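Local coordinates for protein amine oxidase (Emericella nidulans, PDB 3PGB) that probably oxidises primary amines, using a copper(II) ion and a topaquinone cofactor formed from one of its own tyrosines, at residues A[411-416]-A[439-444]; A[474-479]-A[487-492]; A[394-399]-A[507-512]. One frame throughout, in Å; residues are numbered along the deposited sequence.

Contact 1 (A[411-416]-A[439-444])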
loop_
_atom_site.group_PDB
_atom_site.type_symbol
_atom_site.label_atom_id
_atom_site.label_comp_id
_atom_site.label_asym_id
_atom_site.label_seq_id
_atom_site.Cartn_x
_atom_site.Cartn_y
_atom_site.Cartn_z
ATOM N N TYR A 411 1.105 -24.573 -12.280
ATOM C CA TYR A 411 2.360 -24.026 -11.781
ATOM C C TYR A 411 2.210 -23.427 -10.386
ATOM O O TYR A 411 2.995 -22.574 -9.990
ATOM C CB TYR A 411 2.900 -22.994 -12.771
ATOM C CG TYR A 411 2.930 -23.519 -14.184
ATOM C CD1 TYR A 411 3.906 -24.424 -14.588
ATOM C CD2 TYR A 411 1.971 -23.137 -15.108
ATOM C CE1 TYR A 411 3.932 -24.924 -15.879
ATOM C CE2 TYR A 411 1.984 -23.629 -16.404
ATOM C CZ TYR A 411 2.970 -24.521 -16.781
ATOM O OH TYR A 411 2.998 -25.012 -18.062
ATOM N N ALA A 412 1.208 -23.888 -9.646
ATOM C CA ALA A 412 1.054 -23.524 -8.239
ATOM C C ALA A 412 1.880 -24.494 -7.380
ATOM O O ALA A 412 1.330 -25.278 -6.610
ATOM C CB ALA A 412 -0.415 -23.553 -7.838
ATOM N N PHE A 413 3.203 -24.421 -7.521
ATOM C CA PHE A 413 4.117 -25.385 -6.914
ATOM C C PHE A 413 4.125 -25.327 -5.385
ATOM O O PHE A 413 3.601 -24.397 -4.783
ATOM C CB PHE A 413 5.544 -25.154 -7.414
ATOM C CG PHE A 413 5.714 -25.347 -8.894
ATOM C CD1 PHE A 413 5.336 -26.536 -9.504
ATOM C CD2 PHE A 413 6.279 -24.345 -9.677
ATOM C CE1 PHE A 413 5.507 -26.720 -10.873
ATOM C CE2 PHE A 413 6.455 -24.521 -11.046
ATOM C CZ PHE A 413 6.072 -25.704 -11.644
ATOM N N GLU A 414 4.732 -26.336 -4.767
ATOM C CA GLU A 414 4.868 -26.379 -3.311
ATOM C C GLU A 414 5.651 -25.154 -2.831
ATOM O O GLU A 414 6.619 -24.744 -3.465
ATOM C CB GLU A 414 5.566 -27.680 -2.884
ATOM C CG GLU A 414 5.851 -27.816 -1.381
ATOM C CD GLU A 414 6.345 -29.208 -0.993
ATOM O OE1 GLU A 414 6.770 -29.975 -1.888
ATOM O OE2 GLU A 414 6.321 -29.531 0.213
ATOM N N LEU A 415 5.208 -24.573 -1.721
ATOM C CA LEU A 415 5.841 -23.386 -1.146
ATOM C C LEU A 415 7.034 -23.774 -0.278
ATOM O O LEU A 415 7.061 -24.863 0.298
ATOM C CB LEU A 415 4.821 -22.617 -0.303
ATOM C CG LEU A 415 3.556 -22.181 -1.044
ATOM C CD1 LEU A 415 2.602 -21.460 -0.108
ATOM C CD2 LEU A 415 3.910 -21.290 -2.228
ATOM N N LEU A 416 8.028 -22.895 -0.190
ATOM C CA LEU A 416 9.120 -23.097 0.756
ATOM C C LEU A 416 8.642 -22.626 2.118
ATOM O O LEU A 416 8.371 -21.441 2.317
ATOM C CB LEU A 416 10.379 -22.337 0.340
ATOM C CG LEU A 416 11.055 -22.776 -0.964
ATOM C CD1 LEU A 416 12.416 -22.113 -1.089
ATOM C CD2 LEU A 416 11.209 -24.295 -1.050
ATOM N N HIS A 439 -1.922 -34.450 -11.007
ATOM C CA HIS A 439 -0.711 -33.926 -10.415
ATOM C C HIS A 439 -1.148 -33.220 -9.146
ATOM O O HIS A 439 -2.032 -32.367 -9.192
ATOM C CB HIS A 439 -0.049 -32.942 -11.383
ATOM C CG HIS A 439 0.496 -33.583 -12.624
ATOM N ND1 HIS A 439 1.831 -33.529 -12.964
ATOM C CD2 HIS A 439 -0.112 -34.298 -13.601
ATOM C CE1 HIS A 439 2.021 -34.181 -14.099
ATOM N NE2 HIS A 439 0.858 -34.657 -14.506
ATOM N N THR A 440 -0.554 -33.599 -8.018
ATOM C CA THR A 440 -0.812 -32.937 -6.746
ATOM C C THR A 440 0.412 -32.112 -6.358
ATOM O O THR A 440 1.529 -32.630 -6.314
ATOM C CB THR A 440 -1.146 -33.953 -5.627
ATOM O OG1 THR A 440 -2.424 -34.548 -5.888
ATOM C CG2 THR A 440 -1.185 -33.270 -4.254
ATOM N N HIS A 441 0.187 -30.822 -6.117
ATOM C CA HIS A 441 1.199 -29.934 -5.564
ATOM C C HIS A 441 1.034 -29.931 -4.055
ATOM O O HIS A 441 0.096 -29.325 -3.526
ATOM C CB HIS A 441 1.035 -28.509 -6.098
ATOM C CG HIS A 441 1.337 -28.369 -7.557
ATOM N ND1 HIS A 441 2.473 -28.898 -8.135
ATOM C CD2 HIS A 441 0.657 -27.750 -8.551
ATOM C CE1 HIS A 441 2.477 -28.615 -9.426
ATOM N NE2 HIS A 441 1.389 -27.915 -9.703
ATOM N N VAL A 442 1.943 -30.613 -3.364
ATOM C CA VAL A 442 1.849 -30.756 -1.921
ATOM C C VAL A 442 2.142 -29.420 -1.265
ATOM O O VAL A 442 3.100 -28.760 -1.634
ATOM C CB VAL A 442 2.842 -31.811 -1.391
ATOM C CG1 VAL A 442 2.841 -31.834 0.141
ATOM C CG2 VAL A 442 2.502 -33.179 -1.951
ATOM N N ASP A 443 1.309 -29.025 -0.307
ATOM C CA ASP A 443 1.542 -27.812 0.465
ATOM C C ASP A 443 1.821 -26.628 -0.456
ATOM O O ASP A 443 2.883 -25.997 -0.394
ATOM C CB ASP A 443 2.694 -28.024 1.447
ATOM C CG ASP A 443 2.429 -29.153 2.432
ATOM O OD1 ASP A 443 3.411 -29.706 2.970
ATOM O OD2 ASP A 443 1.250 -29.487 2.676
ATOM N N SER A 444 0.849 -26.353 -1.321
ATOM C CA SER A 444 0.919 -25.238 -2.259
ATOM C C SER A 444 0.018 -24.067 -1.845
ATOM O O SER A 444 0.242 -22.949 -2.282
ATOM C CB SER A 444 0.571 -25.711 -3.668
ATOM O OG SER A 444 -0.457 -26.682 -3.639
#

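Contact 2 (A[474-479]-A[487-492])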
loop_
_atom_site.group_PDB
_atom_site.type_symbol
_atom_site.label_atom_id
_atom_site.label_comp_id
_atom_site.label_asym_id
_atom_site.label_seq_id
_atom_site.Cartn_x
_atom_site.Cartn_y
_atom_site.Cartn_z
ATOM N N THR A 474 -4.483 -14.751 6.533
ATOM C CA THR A 474 -4.056 -14.756 5.125
ATOM C C THR A 474 -4.198 -16.132 4.489
ATOM O O THR A 474 -3.831 -17.139 5.090
ATOM C CB THR A 474 -2.562 -14.333 4.973
ATOM O OG1 THR A 474 -2.388 -12.964 5.372
ATOM C CG2 THR A 474 -2.090 -14.506 3.534
ATOM N N LEU A 475 -4.744 -16.167 3.279
ATOM C CA LEU A 475 -4.749 -17.368 2.447
ATOM C C LEU A 475 -3.890 -17.041 1.252
ATOM O O LEU A 475 -4.130 -16.030 0.590
ATOM C CB LEU A 475 -6.166 -17.722 1.985
ATOM C CG LEU A 475 -6.319 -18.782 0.874
ATOM C CD1 LEU A 475 -5.484 -20.035 1.147
ATOM C CD2 LEU A 475 -7.781 -19.163 0.686
ATOM N N ARG A 476 -2.892 -17.872 0.971
ATOM C CA ARG A 476 -1.940 -17.543 -0.081
ATOM C C ARG A 476 -1.625 -18.684 -1.044
ATOM O O ARG A 476 -1.584 -19.851 -0.668
ATOM C CB ARG A 476 -0.653 -17.022 0.545
ATOM C CG ARG A 476 0.485 -16.799 -0.421
ATOM C CD ARG A 476 1.630 -16.112 0.271
ATOM N NE ARG A 476 1.249 -14.810 0.815
ATOM C CZ ARG A 476 1.975 -14.117 1.690
ATOM N NH1 ARG A 476 3.134 -14.593 2.142
ATOM N NH2 ARG A 476 1.538 -12.936 2.122
ATOM N N SER A 477 -1.408 -18.297 -2.299
ATOM C CA SER A 477 -0.956 -19.190 -3.350
ATOM C C SER A 477 0.133 -18.473 -4.136
ATOM O O SER A 477 0.168 -17.242 -4.180
ATOM C CB SER A 477 -2.111 -19.549 -4.281
ATOM O OG SER A 477 -1.644 -20.261 -5.422
ATOM N N VAL A 478 1.026 -19.251 -4.738
ATOM C CA VAL A 478 2.038 -18.704 -5.622
ATOM C C VAL A 478 2.116 -19.562 -6.866
ATOM O O VAL A 478 2.387 -20.755 -6.767
ATOM C CB VAL A 478 3.429 -18.681 -4.966
ATOM C CG1 VAL A 478 4.478 -18.199 -5.968
ATOM C CG2 VAL A 478 3.419 -17.804 -3.720
ATOM N N SER A 479 1.864 -18.950 -8.022
ATOM C CA SER A 479 2.024 -19.613 -9.309
ATOM C C SER A 479 3.263 -19.068 -9.999
ATOM O O SER A 479 3.485 -17.859 -10.016
ATOM C CB SER A 479 0.805 -19.392 -10.194
ATOM O OG SER A 479 -0.280 -20.199 -9.790
ATOM N N MET A 487 2.650 -13.983 -6.577
ATOM C CA MET A 487 2.237 -14.391 -5.237
ATOM C C MET A 487 0.915 -13.717 -4.915
ATOM O O MET A 487 0.856 -12.499 -4.799
ATOM C CB MET A 487 3.305 -14.010 -4.201
ATOM C CG MET A 487 2.902 -14.261 -2.738
ATOM S SD MET A 487 4.157 -13.732 -1.540
ATOM C CE MET A 487 5.191 -15.201 -1.479
ATOM N N PHE A 488 -0.142 -14.515 -4.781
ATOM C CA PHE A 488 -1.475 -14.001 -4.481
ATOM C C PHE A 488 -1.792 -14.194 -3.012
ATOM O O PHE A 488 -1.511 -15.246 -2.456
ATOM C CB PHE A 488 -2.525 -14.731 -5.305
ATOM C CG PHE A 488 -2.361 -14.551 -6.774
ATOM C CD1 PHE A 488 -1.724 -15.515 -7.536
ATOM C CD2 PHE A 488 -2.835 -13.405 -7.401
ATOM C CE1 PHE A 488 -1.567 -15.348 -8.895
ATOM C CE2 PHE A 488 -2.680 -13.231 -8.766
ATOM C CZ PHE A 488 -2.043 -14.205 -9.513
ATOM N N SER A 489 -2.407 -13.189 -2.396
ATOM C CA SER A 489 -2.746 -13.251 -0.979
ATOM C C SER A 489 -4.149 -12.698 -0.724
ATOM O O SER A 489 -4.497 -11.633 -1.232
ATOM C CB SER A 489 -1.719 -12.465 -0.164
ATOM O OG SER A 489 -0.398 -12.907 -0.428
ATOM N N TYR A 490 -4.949 -13.430 0.054
ATOM C CA TYR A 490 -6.255 -12.954 0.496
ATOM C C TYR A 490 -6.204 -12.684 1.987
ATOM O O TYR A 490 -5.988 -13.596 2.773
ATOM C CB TYR A 490 -7.347 -13.971 0.178
ATOM C CG TYR A 490 -7.642 -14.043 -1.294
ATOM C CD1 TYR A 490 -7.058 -15.022 -2.098
ATOM C CD2 TYR A 490 -8.476 -13.108 -1.895
ATOM C CE1 TYR A 490 -7.314 -15.074 -3.457
ATOM C CE2 TYR A 490 -8.739 -13.156 -3.250
ATOM C CZ TYR A 490 -8.154 -14.137 -4.024
ATOM O OH TYR A 490 -8.426 -14.174 -5.365
ATOM N N ASN A 491 -6.402 -11.425 2.364
ATOM C CA ASN A 491 -6.283 -10.992 3.752
ATOM C C ASN A 491 -7.652 -10.792 4.382
ATOM O O ASN A 491 -8.573 -10.328 3.720
ATOM C CB ASN A 491 -5.536 -9.657 3.827
ATOM C CG ASN A 491 -4.092 -9.774 3.420
ATOM O OD1 ASN A 491 -3.401 -10.714 3.818
ATOM N ND2 ASN A 491 -3.617 -8.818 2.633
ATOM N N PHE A 492 -7.766 -11.105 5.668
ATOM C CA PHE A 492 -8.970 -10.812 6.437
ATOM C C PHE A 492 -8.572 -10.174 7.757
ATOM O O PHE A 492 -7.712 -10.695 8.451
ATOM C CB PHE A 492 -9.758 -12.093 6.688
ATOM C CG PHE A 492 -10.085 -12.848 5.440
ATOM C CD1 PHE A 492 -9.182 -13.747 4.904
ATOM C CD2 PHE A 492 -11.289 -12.646 4.791
ATOM C CE1 PHE A 492 -9.472 -14.434 3.744
ATOM C CE2 PHE A 492 -11.591 -13.337 3.633
ATOM C CZ PHE A 492 -10.680 -14.232 3.110
HETATM O O HOH W 1 -1.072 -11.254 3.234
#

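Contact 3 (A[394-399]-A[507-512])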
loop_
_atom_site.group_PDB
_atom_site.type_symbol
_atom_site.label_atom_id
_atom_site.label_comp_id
_atom_site.label_asym_id
_atom_site.label_seq_id
_atom_site.Cartn_x
_atom_site.Cartn_y
_atom_site.Cartn_z
ATOM N N PRO A 394 10.025 -6.640 -33.183
ATOM C CA PRO A 394 8.709 -7.230 -33.429
ATOM C C PRO A 394 8.276 -8.305 -32.437
ATOM O O PRO A 394 7.078 -8.515 -32.251
ATOM C CB PRO A 394 8.872 -7.863 -34.810
ATOM C CG PRO A 394 10.312 -8.223 -34.885
ATOM C CD PRO A 394 11.046 -7.172 -34.105
ATOM N N VAL A 395 9.228 -9.005 -31.832
ATOM C CA VAL A 395 8.886 -10.049 -30.876
ATOM C C VAL A 395 8.324 -9.422 -29.597
ATOM O O VAL A 395 7.189 -9.713 -29.199
ATOM C CB VAL A 395 10.095 -10.959 -30.572
ATOM C CG1 VAL A 395 9.889 -11.729 -29.257
ATOM C CG2 VAL A 395 10.335 -11.920 -31.744
ATOM N N GLN A 396 9.110 -8.552 -28.975
ATOM C CA GLN A 396 8.681 -7.874 -27.753
ATOM C C GLN A 396 7.510 -6.942 -27.983
ATOM O O GLN A 396 6.668 -6.790 -27.096
ATOM C CB GLN A 396 9.835 -7.095 -27.112
ATOM C CG GLN A 396 10.795 -7.966 -26.341
ATOM C CD GLN A 396 10.128 -8.638 -25.171
ATOM O OE1 GLN A 396 9.876 -8.009 -24.144
ATOM N NE2 GLN A 396 9.824 -9.925 -25.324
ATOM N N SER A 397 7.448 -6.326 -29.161
ATOM C CA SER A 397 6.301 -5.484 -29.523
ATOM C C SER A 397 4.994 -6.279 -29.545
ATOM O O SER A 397 3.939 -5.757 -29.211
ATOM C CB SER A 397 6.523 -4.814 -30.883
ATOM O OG SER A 397 5.400 -4.042 -31.271
ATOM N N SER A 398 5.080 -7.547 -29.920
ATOM C CA SER A 398 3.899 -8.371 -30.155
ATOM C C SER A 398 3.453 -9.191 -28.956
ATOM O O SER A 398 2.359 -9.744 -28.984
ATOM C CB SER A 398 4.163 -9.321 -31.323
ATOM O OG SER A 398 4.496 -8.606 -32.503
ATOM N N VAL A 399 4.279 -9.305 -27.916
ATOM C CA VAL A 399 3.909 -10.140 -26.769
ATOM C C VAL A 399 2.770 -9.512 -25.961
ATOM O O VAL A 399 2.850 -8.361 -25.529
ATOM C CB VAL A 399 5.099 -10.443 -25.828
ATOM C CG1 VAL A 399 4.608 -11.116 -24.560
ATOM C CG2 VAL A 399 6.110 -11.337 -26.513
ATOM N N TYR A 507 11.986 -13.808 -13.091
ATOM C CA TYR A 507 12.772 -13.247 -14.184
ATOM C C TYR A 507 11.916 -12.395 -15.091
ATOM O O TYR A 507 10.790 -12.758 -15.417
ATOM C CB TYR A 507 13.410 -14.360 -15.011
ATOM C CG TYR A 507 14.649 -14.936 -14.386
ATOM C CD1 TYR A 507 14.584 -16.056 -13.574
ATOM C CD2 TYR A 507 15.886 -14.359 -14.602
ATOM C CE1 TYR A 507 15.719 -16.584 -12.994
ATOM C CE2 TYR A 507 17.026 -14.884 -14.034
ATOM C CZ TYR A 507 16.933 -15.997 -13.225
ATOM O OH TYR A 507 18.058 -16.534 -12.647
ATOM N N ILE A 508 12.453 -11.259 -15.511
ATOM C CA ILE A 508 11.776 -10.437 -16.488
ATOM C C ILE A 508 11.965 -11.074 -17.864
ATOM O O ILE A 508 12.935 -11.800 -18.089
ATOM C CB ILE A 508 12.283 -8.969 -16.470
ATOM C CG1 ILE A 508 13.719 -8.853 -16.990
ATOM C CG2 ILE A 508 12.167 -8.390 -15.065
ATOM C CD1 ILE A 508 14.210 -7.405 -17.134
ATOM N N GLN A 509 11.028 -10.829 -18.773
ATOM C CA GLN A 509 11.244 -11.185 -20.163
ATOM C C GLN A 509 11.920 -10.004 -20.824
ATOM O O GLN A 509 11.304 -8.960 -21.063
ATOM C CB GLN A 509 9.961 -11.559 -20.889
ATOM C CG GLN A 509 10.261 -12.177 -22.238
ATOM C CD GLN A 509 9.041 -12.714 -22.914
ATOM O OE1 GLN A 509 8.527 -12.108 -23.851
ATOM N NE2 GLN A 509 8.557 -13.854 -22.444
ATOM N N SER A 510 13.198 -10.204 -21.122
ATOM C CA SER A 510 14.109 -9.145 -21.522
ATOM C C SER A 510 13.890 -8.732 -22.971
ATOM O O SER A 510 13.057 -9.304 -23.668
ATOM C CB SER A 510 15.536 -9.655 -21.326
ATOM O OG SER A 510 16.496 -8.664 -21.586
ATOM N N ALA A 511 14.632 -7.720 -23.407
ATOM C CA ALA A 511 14.637 -7.286 -24.802
ATOM C C ALA A 511 16.062 -6.939 -25.201
ATOM O O ALA A 511 16.839 -6.464 -24.373
ATOM C CB ALA A 511 13.727 -6.082 -24.987
ATOM N N TYR A 512 16.410 -7.187 -26.462
ATOM C CA TYR A 512 17.739 -6.843 -26.971
ATOM C C TYR A 512 17.892 -5.330 -26.988
ATOM O O TYR A 512 16.945 -4.608 -27.304
ATOM C CB TYR A 512 17.964 -7.425 -28.372
ATOM C CG TYR A 512 19.421 -7.481 -28.785
ATOM C CD1 TYR A 512 20.313 -8.350 -28.153
ATOM C CD2 TYR A 512 19.907 -6.676 -29.806
ATOM C CE1 TYR A 512 21.652 -8.409 -28.527
ATOM C CE2 TYR A 512 21.240 -6.721 -30.185
ATOM C CZ TYR A 512 22.104 -7.593 -29.546
ATOM O OH TYR A 512 23.417 -7.634 -29.928
#

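Contact 1 (A[411-416]-A[439-444])
The imidazole of His441 carries the alpha carbon of Phe413 over one face, CA lying 4.2 Å from the ring centroid in a CH-pi contact. Phe413 also turns the edge of its phenyl ring toward that imidazole, an offset edge-to-face pair with planes at 81°, CD1 coming to 3.5 Å from CE1 of His441. One face of the phenyl is covered by CA of Tyr411, over the ring centre, while CZ of Phe413 lies at the edge of the Tyr411 ring, in its plane. His441 takes this place because CG stands beside its backbone N, opposite the carbonyl carbon (chi1 -68°), and NE2 is held by a hydrogen bond to the carbonyl of Pro410. A histidine suits the spot: it offers a flat face to the loop and a ring nitrogen to a carbonyl.

Beyond the rings, one backbone bond closes the contact: Leu415 N donates to Asp443 O over 3.0 Å, almost straight (172°). Glu414 runs out extended, its CG packed against Val442 O; OE1 is taken by the backbone N of Gly775, while OE2 lies 4.0 Å from Asp443 OD1. That closeness of two acids is probably eased by Lys417, which forms a salt bridge with Asp443. Ser444 suits the bend because its short OG can turn back to His441 O, 2.7 Å away, and also bond Thr430.

Ala412 centres an inverse gamma turn, and the chain after His441 turns a corner at Val442 and Asp443; a loop packs against this corner within the beta-rich catalytic domain of copper amine oxidases.

Contact 2 (A[474-479]-A[487-492])
A beta hairpin brings Arg476 and Ser489 together as a non-hydrogen-bonded antiparallel pair, the two strands running at 171° to each other. NE of Arg476 donates to Ser489 OG over 2.8 Å, and NH2 adds a weak bond to the same oxygen; serine suits the place because its short side chain puts one hydroxyl oxygen within reach of both N-H groups. Met487 bends at its last torsion (chi3 -86°) to lay SD over one face of the guanidinium, 3.7 Å above the plane, while its CG packs on Val478 CG2. On the same side of the sheet as Arg476 and Met487, Thr474 OG1 donates to Asn491 OD1 at 2.9 Å.

The turn between these strands contains the tyrosine-derived topaquinone, at Tyr484, so the hairpin flanks the catalytic centre. The hairpin backbone is pinned by two reciprocal pairs: Leu475 with Tyr490, where Tyr490 N reaches Leu475 O at 2.8 Å, and Ser477 with Phe488. On the face of these four residues, Leu475 CB meets Tyr490 CB, and the aromatic rings of Phe488 and Tyr490 suit a buried layer, both touching Phe538. On the other face, Arg476 NH1 bonds the carbonyls of Asp420 and of Asp453 of the second subunit.

Contact 3 (A[394-399]-A[507-512])
Gln396 places CG beside its backbone N (chi1 -78°) and bends again at chi2 (-63°), curling its amide toward Gln509, which instead runs fully extended, CG opposite the backbone N and the chain straight beyond it. Their amide planes stand 66° apart. NE2 of Gln396 donates to OE1 of Gln509 over 2.9 Å, the acceptor lying in the plane of the donor amide and the donor approaching on a lone pair of the oxygen. Glutamine suits both places, since one amide can donate an N-H while the other accepts it through its oxygen. The remaining amide atoms have partners as well: Gln396 OE1 accepts from Ser530, and Gln509 NE2 bonds the hydroxyl of Tyr401, which fixes how each amide is rotated.

Methyl groups and a backbone carbonyl complete the fit. Val399 brings CG2 to 3.7 Å from Gln509 OE1, from the opposite direction, Gln396 CD lies 3.4 Å from Ser510 O, and the small methyl of Ala511 lets CG of Gln396 lie close, also at 3.7 Å.

The side chain of Gln396 is about 6 Å from that of the copper ligand His532, and that of Gln509 about 8 Å from the copper ion, so the pair lies near the copper site. The short helix 394-398 packs on the segment leading into strand 511-512, with Tyr389 of strand 374-389 touching Gln396, Val399 and Gln509, and Tyr259 of strand 255-263 against Pro394 and Val395.

How the contacts relate
All three contacts are buried and reach the second subunit, but they differ in chemistry. Contact 2 is regular strand pairing, dense with backbone bonds; contact 1 joins a loop to a chain corner through rings and one backbone bond; contact 3 relies on a single amide-to-amide bond. Contacts 1 and 2 touch, Leu415 CD2 lying 3.8 Å from Val478 CB, where loop 411-416 lies on strand 464-479; strand 437-451 is also a neighbour of that strand. Contact 3 stands apart, its centre about 28 Å from each of the others' centres, although its two segments enclose both along the chain. Its Gln509 side chain is nearer the copper than Phe488 of contact 2, about 12 Å away.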